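Local atomic coordinates of ribonucleoside-diphosphate reductase subunit beta (Streptococcus sanguinis, PDB entry 4N83), a protein that probably supplies DNA precursors as the small subunit of a class Ib ribonucleotide reductase, holding the dimetal site, here with two manganese ions, needed for reducing ribonucleotides to deoxyribonucleotides. Residues D80-T83 / A84-A88; N125-P128 / Y129-K132; L225-L228 / Y229-E233. All coordinates share one frame; numbering follows the deposited sequence.

Interaction 1: D80-T83 / A84-A88; sequences DVRT and AHEEA
Thr83 and Glu86 meet at the start of helix 84-111, where the threonine is the N-cap residue of a helix in the ferritin-like bundle. Its chi1 of 74° sets OG1 between its own backbone N and carbonyl carbon, and from there OG1 accepts from Glu86 N at 3.1 Å. The same N-H leans more weakly on Thr83 O, so the first turn is tied mainly through the side chain. This is the compact part of the contact. Thr83 OG1 also bonds Asp18, while the ring of His85 brings its edge up to Thr83 OG1 and turns NE2 to Asn9 O.

The Glu86 side chain reaches back past the cap to the loop, to the N-H of Arg82. Its CG lies anti to the backbone N (chi1 -178°) and the chain stays extended. A weak, long ion pair with Lys201 may help to keep this buried carboxylate charged. The CG2 methyl of Val81 bridges Glu86 CG and the Glu87 backbone, 3.6 Å from Glu87 N, and Glu87 packs on Glu71 of the second subunit.

Toward solvent the contact thins out. Arg82 bends away to a salt bridge with Glu208, and Asp80 turns to Lys149. What Arg82 adds to the contact is chiefly its backbone: Arg82 N donates to Glu86 OE1 at 3.0 Å, arriving from above the carboxylate plane, 56° out of it.

Interaction 2: N125-P128 / Y129-K132; sequences NTNP and YLQK
Asn127 and Tyr129 are joined by a hydrogen bond in which Tyr129 N donates to Asn127 OD1 at 2.7 Å. The amide N-H comes in tilted by only 17° from the carbonyl plane of the side-chain amide. Two weak bonds go with it: Leu130 N also reaches Asn127 OD1, at 3.4 Å, and Gln131 N reaches Asn127 O.

One side-chain oxygen thus serves two successive backbone N-H groups where helix 128-143 begins. Asn127 occupies the N-cap position, and the bond from Tyr129 N to its OD1 is an Asx turn, here with Pro128 as the intervening residue. A chi1 of -166° places Asn127 CG anti to the backbone N, which turns OD1 toward the N-H groups of Tyr129 and Leu130.

Van der Waals contacts surround that amide. Leu130 crosses it at a slant, with CD1 3.4 Å from Asn127 ND2 and CG close to Asn127 CG. The Tyr129 ring brings its edge to the cap oxygen, Tyr129 CD2 being 3.4 Å from Asn127 OD1. Tyr235 of helix 211-240 packs on all three of these residues.

Polar groups that look past the turn form the last class. Gln131, bent at chi2, lays NE2 3.1 Å from Asn125 O, but the angle is too poor for a hydrogen bond. Its amide instead bonds the backbone of the second subunit, with OE1 on Tyr4 N and NE2 on Tyr5 O, and Asn125 OD1 takes Ala7 N of that same subunit.

Interaction 3: L225-L228 / Y229-E233; sequences LYTL and YENEE
Asn231 is turned to a chi1 of -89° and a chi2 of -64°, torsions that bring its ND2 back to the carbonyl oxygen of Thr227, one helical turn earlier. The oxygen is therefore gripped twice, by Asn231 N and by Asn231 ND2, each at 3.2 Å. The two donors reach it from opposite faces of the carbonyl plane, and the backbone N-H makes the straighter bond. Thr227 and Asn231 lie side by side and point the same way, with Thr227 CG2 4.1 Å from Asn231 ND2. The hydroxyl of Thr227 looks the other way along the chain, to Asp223 O.

Tyr229 departs differently. The helix backbone sets its CB 3.3 Å from Leu225 O; with CG anti to the backbone N (chi1 174°), the ring leads away from the preceding turn to the hydroxyl bond with Arg254. Over one ring face, offset toward the rim, sits CG of Glu233.

Glu232, bent at chi2, faces inward with Leu225 and Leu228. Its OE2 bonds the hydroxyl of Ser163, and Leu160 of helix 148-160 packs on both Glu232 and Leu228. Behind these side chains the backbone repeats one bond pattern, for instance Glu230 N to Tyr226 O at 2.9 Å and Glu232 N to Leu228 O at 3.0 Å. Such i to i+4 bonding marks a regular alpha helix, here helix 211-240, one of the long rods of the ferritin-like bundle.

How the interactions relate
The three contacts follow one another along the chain in series, and none nests within or crosses another. From the N terminus, interaction 1 caps helix 84-111 at the end of the short loop after helix 49-78. Interaction 2 does likewise for helix 128-143 after helix 114-124. Interaction 3 closes no loop but lies within helix 211-240. In space the first stands apart, its centre 33 Å from that of interaction 2 and 31 Å from that of interaction 3. The later two touch: Tyr129 CD1 packs 3.9 Å from Asn231 O, joining helix 128-143 to helix 211-240. Interactions 1 and 2 both also reach the second subunit.

Interaction 1: D80-T83 / A84-A88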
ATOM      1  N   ASP A  80       5.384  13.145  -6.446  1.00 92.61           N
ATOM      2  CA  ASP A  80       5.197  14.574  -6.197  1.00 91.92           C
ATOM      3  C   ASP A  80       4.755  14.803  -4.753  1.00 88.78           C
ATOM      4  O   ASP A  80       3.740  15.449  -4.490  1.00 87.37           O
ATOM      5  CB  ASP A  80       4.172  15.132  -7.179  1.00 92.83           C
ATOM      6  CG  ASP A  80       4.452  14.705  -8.602  1.00 94.73           C
ATOM      7  OD1 ASP A  80       5.500  15.105  -9.149  1.00 96.64           O
ATOM      8  OD2 ASP A  80       3.631  13.960  -9.171  1.00 95.01           O
ATOM      9  N   VAL A  81       5.550  14.273  -3.828  1.00 87.50           N
ATOM     10  CA  VAL A  81       5.239  14.296  -2.396  1.00 85.37           C
ATOM     11  C   VAL A  81       5.814  15.545  -1.725  1.00 84.72           C
ATOM     12  O   VAL A  81       6.883  16.026  -2.105  1.00 86.73           O
ATOM     13  CB  VAL A  81       5.747  12.995  -1.711  1.00 84.69           C
ATOM     14  CG1 VAL A  81       6.498  13.272  -0.412  1.00 83.86           C
ATOM     15  CG2 VAL A  81       4.589  12.036  -1.475  1.00 83.63           C
ATOM     16  N   ARG A  82       5.095  16.058  -0.727  1.00 82.13           N
ATOM     17  CA  ARG A  82       5.535  17.221   0.045  1.00 81.11           C
ATOM     18  C   ARG A  82       6.221  16.768   1.331  1.00 79.40           C
ATOM     19  O   ARG A  82       7.378  17.110   1.579  1.00 79.99           O
ATOM     20  CB  ARG A  82       4.347  18.131   0.374  1.00 80.22           C
ATOM     21  CG  ARG A  82       3.543  18.573  -0.840  1.00 81.11           C
ATOM     22  CD  ARG A  82       2.412  19.509  -0.449  1.00 80.92           C
ATOM     23  NE  ARG A  82       2.902  20.802   0.030  1.00 82.13           N
ATOM     24  CZ  ARG A  82       3.207  21.848  -0.741  1.00 83.56           C
ATOM     25  NH1 ARG A  82       3.084  21.791  -2.066  1.00 84.56           N
ATOM     26  NH2 ARG A  82       3.644  22.970  -0.177  1.00 83.95           N
ATOM     27  N   THR A  83       5.498  15.995   2.137  1.00 77.12           N
ATOM     28  CA  THR A  83       6.004  15.492   3.414  1.00 75.82           C
ATOM     29  C   THR A  83       6.251  13.988   3.322  1.00 74.98           C
ATOM     30  O   THR A  83       5.625  13.304   2.517  1.00 75.25           O
ATOM     31  CB  THR A  83       5.001  15.756   4.556  1.00 74.60           C
ATOM     32  OG1 THR A  83       3.894  14.850   4.453  1.00 73.35           O
ATOM     33  CG2 THR A  83       4.485  17.191   4.507  1.00 74.54           C
ATOM     34  N   ALA A  84       7.148  13.478   4.161  1.00 74.12           N
ATOM     35  CA  ALA A  84       7.441  12.040   4.201  1.00 73.45           C
ATOM     36  C   ALA A  84       6.196  11.221   4.538  1.00 71.71           C
ATOM     37  O   ALA A  84       6.014  10.112   4.034  1.00 71.64           O
ATOM     38  CB  ALA A  84       8.545  11.752   5.207  1.00 73.73           C
ATOM     39  N   HIS A  85       5.340  11.793   5.381  1.00 70.43           N
ATOM     40  CA  HIS A  85       4.129  11.124   5.860  1.00 68.79           C
ATOM     41  C   HIS A  85       3.107  10.973   4.739  1.00 68.95           C
ATOM     42  O   HIS A  85       2.361   9.997   4.702  1.00 68.61           O
ATOM     43  CB  HIS A  85       3.513  11.905   7.026  1.00 67.31           C
ATOM     44  CG  HIS A  85       4.524  12.443   7.991  1.00 67.04           C
ATOM     45  ND1 HIS A  85       4.953  13.752   7.963  1.00 67.24           N
ATOM     46  CD2 HIS A  85       5.208  11.845   8.994  1.00 66.92           C
ATOM     47  CE1 HIS A  85       5.849  13.940   8.914  1.00 67.59           C
ATOM     48  NE2 HIS A  85       6.022  12.798   9.555  1.00 67.40           N
ATOM     49  N   GLU A  86       3.082  11.947   3.833  1.00 69.88           N
ATOM     50  CA  GLU A  86       2.213  11.905   2.656  1.00 69.83           C
ATOM     51  C   GLU A  86       2.492  10.681   1.784  1.00 70.08           C
ATOM     52  O   GLU A  86       1.564  10.071   1.255  1.00 69.45           O
ATOM     53  CB  GLU A  86       2.381  13.188   1.833  1.00 70.77           C
ATOM     54  CG  GLU A  86       1.488  13.280   0.606  1.00 71.30           C
ATOM     55  CD  GLU A  86       1.565  14.630  -0.086  1.00 72.23           C
ATOM     56  OE1 GLU A  86       2.331  15.504   0.375  1.00 72.97           O
ATOM     57  OE2 GLU A  86       0.854  14.820  -1.095  1.00 72.65           O
ATOM     58  N   GLU A  87       3.766  10.324   1.637  1.00 71.10           N
ATOM     59  CA  GLU A  87       4.143   9.138   0.872  1.00 72.00           C
ATOM     60  C   GLU A  87       3.614   7.875   1.546  1.00 70.89           C
ATOM     61  O   GLU A  87       3.132   6.964   0.873  1.00 70.82           O
ATOM     62  CB  GLU A  87       5.664   9.056   0.690  1.00 73.85           C
ATOM     63  CG  GLU A  87       6.103   7.985  -0.304  1.00 75.29           C
ATOM     64  CD  GLU A  87       7.481   8.229  -0.907  1.00 77.18           C
ATOM     65  OE1 GLU A  87       8.103   9.273  -0.614  1.00 77.87           O
ATOM     66  OE2 GLU A  87       7.944   7.368  -1.686  1.00 78.17           O
ATOM     67  N   ALA A  88       3.694   7.833   2.875  1.00 70.47           N
ATOM     68  CA  ALA A  88       3.124   6.729   3.652  1.00 69.73           C
ATOM     69  C   ALA A  88       1.610   6.639   3.444  1.00 68.34           C
ATOM     70  O   ALA A  88       1.074   5.555   3.211  1.00 68.08           O
ATOM     71  CB  ALA A  88       3.450   6.888   5.131  1.00 69.30           C
TER

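Interaction 2: N125-P128 / Y129-K132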
ATOM      1  N   ASN A 125     -12.357  -4.827 -21.488  1.00121.84           N
ATOM      2  CA  ASN A 125     -11.031  -4.640 -22.078  1.00123.29           C
ATOM      3  C   ASN A 125     -11.071  -4.229 -23.556  1.00125.90           C
ATOM      4  O   ASN A 125     -10.047  -3.830 -24.114  1.00127.07           O
ATOM      5  CB  ASN A 125     -10.194  -5.914 -21.917  1.00123.05           C
ATOM      6  CG  ASN A 125      -9.931  -6.266 -20.461  1.00120.95           C
ATOM      7  OD1 ASN A 125      -9.866  -5.389 -19.597  1.00118.90           O
ATOM      8  ND2 ASN A 125      -9.772  -7.556 -20.183  1.00120.63           N
ATOM      9  N   THR A 126     -12.244  -4.332 -24.182  1.00127.17           N
ATOM     10  CA  THR A 126     -12.425  -3.953 -25.589  1.00129.96           C
ATOM     11  C   THR A 126     -13.517  -2.889 -25.766  1.00129.58           C
ATOM     12  O   THR A 126     -14.115  -2.774 -26.838  1.00130.58           O
ATOM     13  CB  THR A 126     -12.779  -5.183 -26.451  1.00131.76           C
ATOM     14  OG1 THR A 126     -14.014  -5.752 -25.997  1.00131.67           O
ATOM     15  CG2 THR A 126     -11.676  -6.233 -26.373  1.00131.67           C
ATOM     16  N   ASN A 127     -13.764  -2.110 -24.717  1.00127.97           N
ATOM     17  CA  ASN A 127     -14.773  -1.055 -24.748  1.00128.65           C
ATOM     18  C   ASN A 127     -14.218   0.190 -25.451  1.00130.90           C
ATOM     19  O   ASN A 127     -13.086   0.589 -25.180  1.00130.29           O
ATOM     20  CB  ASN A 127     -15.200  -0.713 -23.316  1.00126.63           C
ATOM     21  CG  ASN A 127     -16.478   0.111 -23.254  1.00126.44           C
ATOM     22  OD1 ASN A 127     -16.606   1.136 -23.921  1.00127.90           O
ATOM     23  ND2 ASN A 127     -17.422  -0.325 -22.429  1.00125.09           N
ATOM     24  N   PRO A 128     -15.000   0.800 -26.367  1.00134.05           N
ATOM     25  CA  PRO A 128     -14.581   2.068 -26.983  1.00135.74           C
ATOM     26  C   PRO A 128     -14.474   3.244 -26.004  1.00134.22           C
ATOM     27  O   PRO A 128     -13.576   4.076 -26.141  1.00134.81           O
ATOM     28  CB  PRO A 128     -15.686   2.350 -28.010  1.00137.83           C
ATOM     29  CG  PRO A 128     -16.311   1.030 -28.285  1.00138.30           C
ATOM     30  CD  PRO A 128     -16.215   0.259 -27.004  1.00135.61           C
ATOM     31  N   TYR A 129     -15.383   3.307 -25.031  1.00132.07           N
ATOM     32  CA  TYR A 129     -15.438   4.424 -24.086  1.00129.84           C
ATOM     33  C   TYR A 129     -14.402   4.289 -22.972  1.00127.39           C
ATOM     34  O   TYR A 129     -13.616   5.206 -22.740  1.00127.13           O
ATOM     35  CB  TYR A 129     -16.833   4.536 -23.467  1.00129.04           C
ATOM     36  CG  TYR A 129     -17.946   4.700 -24.477  1.00131.32           C
ATOM     37  CD1 TYR A 129     -18.180   5.929 -25.088  1.00132.86           C
ATOM     38  CD2 TYR A 129     -18.766   3.629 -24.820  1.00131.99           C
ATOM     39  CE1 TYR A 129     -19.200   6.086 -26.014  1.00134.77           C
ATOM     40  CE2 TYR A 129     -19.788   3.775 -25.744  1.00133.97           C
ATOM     41  CZ  TYR A 129     -20.000   5.004 -26.337  1.00135.24           C
ATOM     42  OH  TYR A 129     -21.014   5.154 -27.254  1.00136.97           O
ATOM     43  N   LEU A 130     -14.411   3.143 -22.293  1.00125.34           N
ATOM     44  CA  LEU A 130     -13.554   2.914 -21.122  1.00123.20           C
ATOM     45  C   LEU A 130     -12.065   2.974 -21.460  1.00122.90           C
ATOM     46  O   LEU A 130     -11.279   3.558 -20.713  1.00120.68           O
ATOM     47  CB  LEU A 130     -13.872   1.561 -20.475  1.00122.57           C
ATOM     48  CG  LEU A 130     -15.291   1.341 -19.941  1.00121.74           C
ATOM     49  CD1 LEU A 130     -15.511  -0.129 -19.615  1.00121.08           C
ATOM     50  CD2 LEU A 130     -15.555   2.210 -18.721  1.00120.01           C
ATOM     51  N   GLN A 131     -11.684   2.359 -22.580  1.00124.53           N
ATOM     52  CA  GLN A 131     -10.289   2.353 -23.031  1.00125.51           C
ATOM     53  C   GLN A 131      -9.799   3.757 -23.377  1.00127.01           C
ATOM     54  O   GLN A 131      -8.659   4.109 -23.075  1.00127.20           O
ATOM     55  CB  GLN A 131     -10.111   1.434 -24.244  1.00126.61           C
ATOM     56  CG  GLN A 131     -10.276  -0.048 -23.936  1.00125.01           C
ATOM     57  CD  GLN A 131      -9.161  -0.596 -23.062  1.00123.13           C
ATOM     58  OE1 GLN A 131      -8.003  -0.199 -23.192  1.00122.95           O
ATOM     59  NE2 GLN A 131      -9.505  -1.517 -22.168  1.00121.15           N
ATOM     60  N   LYS A 132     -10.661   4.549 -24.010  1.00128.51           N
ATOM     61  CA  LYS A 132     -10.337   5.939 -24.335  1.00130.18           C
ATOM     62  C   LYS A 132     -10.366   6.788 -23.062  1.00129.65           C
ATOM     63  O   LYS A 132      -9.530   7.674 -22.880  1.00130.04           O
ATOM     64  CB  LYS A 132     -11.314   6.490 -25.384  1.00131.47           C
ATOM     65  CG  LYS A 132     -10.731   7.557 -26.302  1.00133.51           C
ATOM     66  CD  LYS A 132     -10.816   8.951 -25.704  1.00132.90           C
ATOM     67  CE  LYS A 132     -10.249  10.000 -26.648  1.00135.04           C
ATOM     68  NZ  LYS A 132      -8.767   9.913 -26.774  1.00135.48           N
TER

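Interaction 3: L225-L228 / Y229-E233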
ATOM      1  N   LEU A 225     -12.687  18.606 -17.791  1.00131.59           N
ATOM      2  CA  LEU A 225     -13.977  18.299 -17.170  1.00131.15           C
ATOM      3  C   LEU A 225     -15.049  18.027 -18.226  1.00132.17           C
ATOM      4  O   LEU A 225     -15.718  16.994 -18.183  1.00131.90           O
ATOM      5  CB  LEU A 225     -14.416  19.445 -16.243  1.00131.43           C
ATOM      6  CG  LEU A 225     -15.415  19.107 -15.124  1.00130.58           C
ATOM      7  CD1 LEU A 225     -15.413  20.194 -14.058  1.00129.75           C
ATOM      8  CD2 LEU A 225     -16.828  18.893 -15.655  1.00131.48           C
ATOM      9  N   TYR A 226     -15.200  18.951 -19.174  1.00133.64           N
ATOM     10  CA  TYR A 226     -16.217  18.826 -20.226  1.00134.27           C
ATOM     11  C   TYR A 226     -15.964  17.648 -21.174  1.00134.27           C
ATOM     12  O   TYR A 226     -16.913  17.016 -21.639  1.00133.14           O
ATOM     13  CB  TYR A 226     -16.339  20.130 -21.029  1.00136.55           C
ATOM     14  CG  TYR A 226     -17.200  21.188 -20.369  1.00135.88           C
ATOM     15  CD1 TYR A 226     -18.590  21.090 -20.386  1.00135.91           C
ATOM     16  CD2 TYR A 226     -16.630  22.290 -19.734  1.00134.71           C
ATOM     17  CE1 TYR A 226     -19.385  22.054 -19.787  1.00135.05           C
ATOM     18  CE2 TYR A 226     -17.417  23.258 -19.132  1.00133.84           C
ATOM     19  CZ  TYR A 226     -18.793  23.136 -19.161  1.00133.88           C
ATOM     20  OH  TYR A 226     -19.578  24.095 -18.565  1.00132.84           O
ATOM     21  N   THR A 227     -14.693  17.359 -21.457  1.00134.85           N
ATOM     22  CA  THR A 227     -14.327  16.240 -22.334  1.00136.31           C
ATOM     23  C   THR A 227     -14.666  14.893 -21.696  1.00136.52           C
ATOM     24  O   THR A 227     -15.179  13.994 -22.368  1.00137.27           O
ATOM     25  CB  THR A 227     -12.823  16.253 -22.686  1.00135.70           C
ATOM     26  OG1 THR A 227     -12.453  17.545 -23.180  1.00136.81           O
ATOM     27  CG2 THR A 227     -12.502  15.198 -23.742  1.00136.43           C
ATOM     28  N   LEU A 228     -14.364  14.760 -20.403  1.00135.88           N
ATOM     29  CA  LEU A 228     -14.688  13.549 -19.644  1.00134.08           C
ATOM     30  C   LEU A 228     -16.192  13.406 -19.428  1.00133.88           C
ATOM     31  O   LEU A 228     -16.710  12.292 -19.392  1.00133.44           O
ATOM     32  CB  LEU A 228     -13.972  13.550 -18.289  1.00131.77           C
ATOM     33  CG  LEU A 228     -12.453  13.360 -18.334  1.00132.04           C
ATOM     34  CD1 LEU A 228     -11.828  13.740 -17.000  1.00130.52           C
ATOM     35  CD2 LEU A 228     -12.094  11.930 -18.707  1.00132.16           C
ATOM     36  N   TYR A 229     -16.881  14.536 -19.280  1.00134.77           N
ATOM     37  CA  TYR A 229     -18.338  14.553 -19.131  1.00135.51           C
ATOM     38  C   TYR A 229     -19.044  14.139 -20.424  1.00136.50           C
ATOM     39  O   TYR A 229     -20.014  13.380 -20.388  1.00136.30           O
ATOM     40  CB  TYR A 229     -18.810  15.944 -18.692  1.00136.82           C
ATOM     41  CG  TYR A 229     -20.315  16.107 -18.640  1.00138.92           C
ATOM     42  CD1 TYR A 229     -21.084  15.385 -17.730  1.00138.10           C
ATOM     43  CD2 TYR A 229     -20.970  16.990 -19.497  1.00141.84           C
ATOM     44  CE1 TYR A 229     -22.461  15.533 -17.679  1.00138.93           C
ATOM     45  CE2 TYR A 229     -22.345  17.145 -19.453  1.00142.58           C
ATOM     46  CZ  TYR A 229     -23.085  16.415 -18.544  1.00141.03           C
ATOM     47  OH  TYR A 229     -24.450  16.569 -18.501  1.00141.68           O
ATOM     48  N   GLU A 230     -18.550  14.636 -21.557  1.00137.12           N
ATOM     49  CA  GLU A 230     -19.139  14.328 -22.862  1.00138.01           C
ATOM     50  C   GLU A 230     -18.965  12.849 -23.216  1.00137.76           C
ATOM     51  O   GLU A 230     -19.893  12.214 -23.716  1.00137.61           O
ATOM     52  CB  GLU A 230     -18.526  15.215 -23.952  1.00139.92           C
ATOM     53  CG  GLU A 230     -19.334  15.264 -25.241  1.00141.97           C
ATOM     54  CD  GLU A 230     -18.868  16.354 -26.190  1.00143.64           C
ATOM     55  OE1 GLU A 230     -17.668  16.701 -26.170  1.00143.24           O
ATOM     56  OE2 GLU A 230     -19.706  16.864 -26.963  1.00145.28           O
ATOM     57  N   ASN A 231     -17.777  12.310 -22.949  1.00137.51           N
ATOM     58  CA  ASN A 231     -17.514  10.877 -23.133  1.00137.73           C
ATOM     59  C   ASN A 231     -18.307   9.997 -22.164  1.00137.11           C
ATOM     60  O   ASN A 231     -18.668   8.869 -22.505  1.00137.48           O
ATOM     61  CB  ASN A 231     -16.015  10.571 -23.005  1.00136.41           C
ATOM     62  CG  ASN A 231     -15.281  10.684 -24.330  1.00137.83           C
ATOM     63  OD1 ASN A 231     -15.543   9.923 -25.260  1.00137.95           O
ATOM     64  ND2 ASN A 231     -14.351  11.631 -24.418  1.00138.08           N
ATOM     65  N   GLU A 232     -18.574  10.512 -20.964  1.00136.81           N
ATOM     66  CA  GLU A 232     -19.353   9.778 -19.963  1.00135.93           C
ATOM     67  C   GLU A 232     -20.824   9.699 -20.367  1.00135.20           C
ATOM     68  O   GLU A 232     -21.493   8.703 -20.092  1.00134.02           O
ATOM     69  CB  GLU A 232     -19.224  10.423 -18.579  1.00135.28           C
ATOM     70  CG  GLU A 232     -19.499   9.475 -17.419  1.00134.40           C
ATOM     71  CD  GLU A 232     -18.417   8.420 -17.237  1.00134.58           C
ATOM     72  OE1 GLU A 232     -17.238   8.699 -17.548  1.00135.47           O
ATOM     73  OE2 GLU A 232     -18.746   7.307 -16.776  1.00134.71           O
ATOM     74  N   GLU A 233     -21.320  10.752 -21.016  1.00135.71           N
ATOM     75  CA  GLU A 233     -22.678  10.754 -21.567  1.00137.10           C
ATOM     76  C   GLU A 233     -22.841   9.712 -22.682  1.00138.10           C
ATOM     77  O   GLU A 233     -23.945   9.221 -22.919  1.00138.57           O
ATOM     78  CB  GLU A 233     -23.055  12.151 -22.075  1.00138.44           C
ATOM     79  CG  GLU A 233     -23.367  13.146 -20.964  1.00136.68           C
ATOM     80  CD  GLU A 233     -23.569  14.563 -21.471  1.00137.12           C
ATOM     81  OE1 GLU A 233     -22.692  15.072 -22.202  1.00137.60           O
ATOM     82  OE2 GLU A 233     -24.601  15.177 -21.128  1.00136.03           O
TER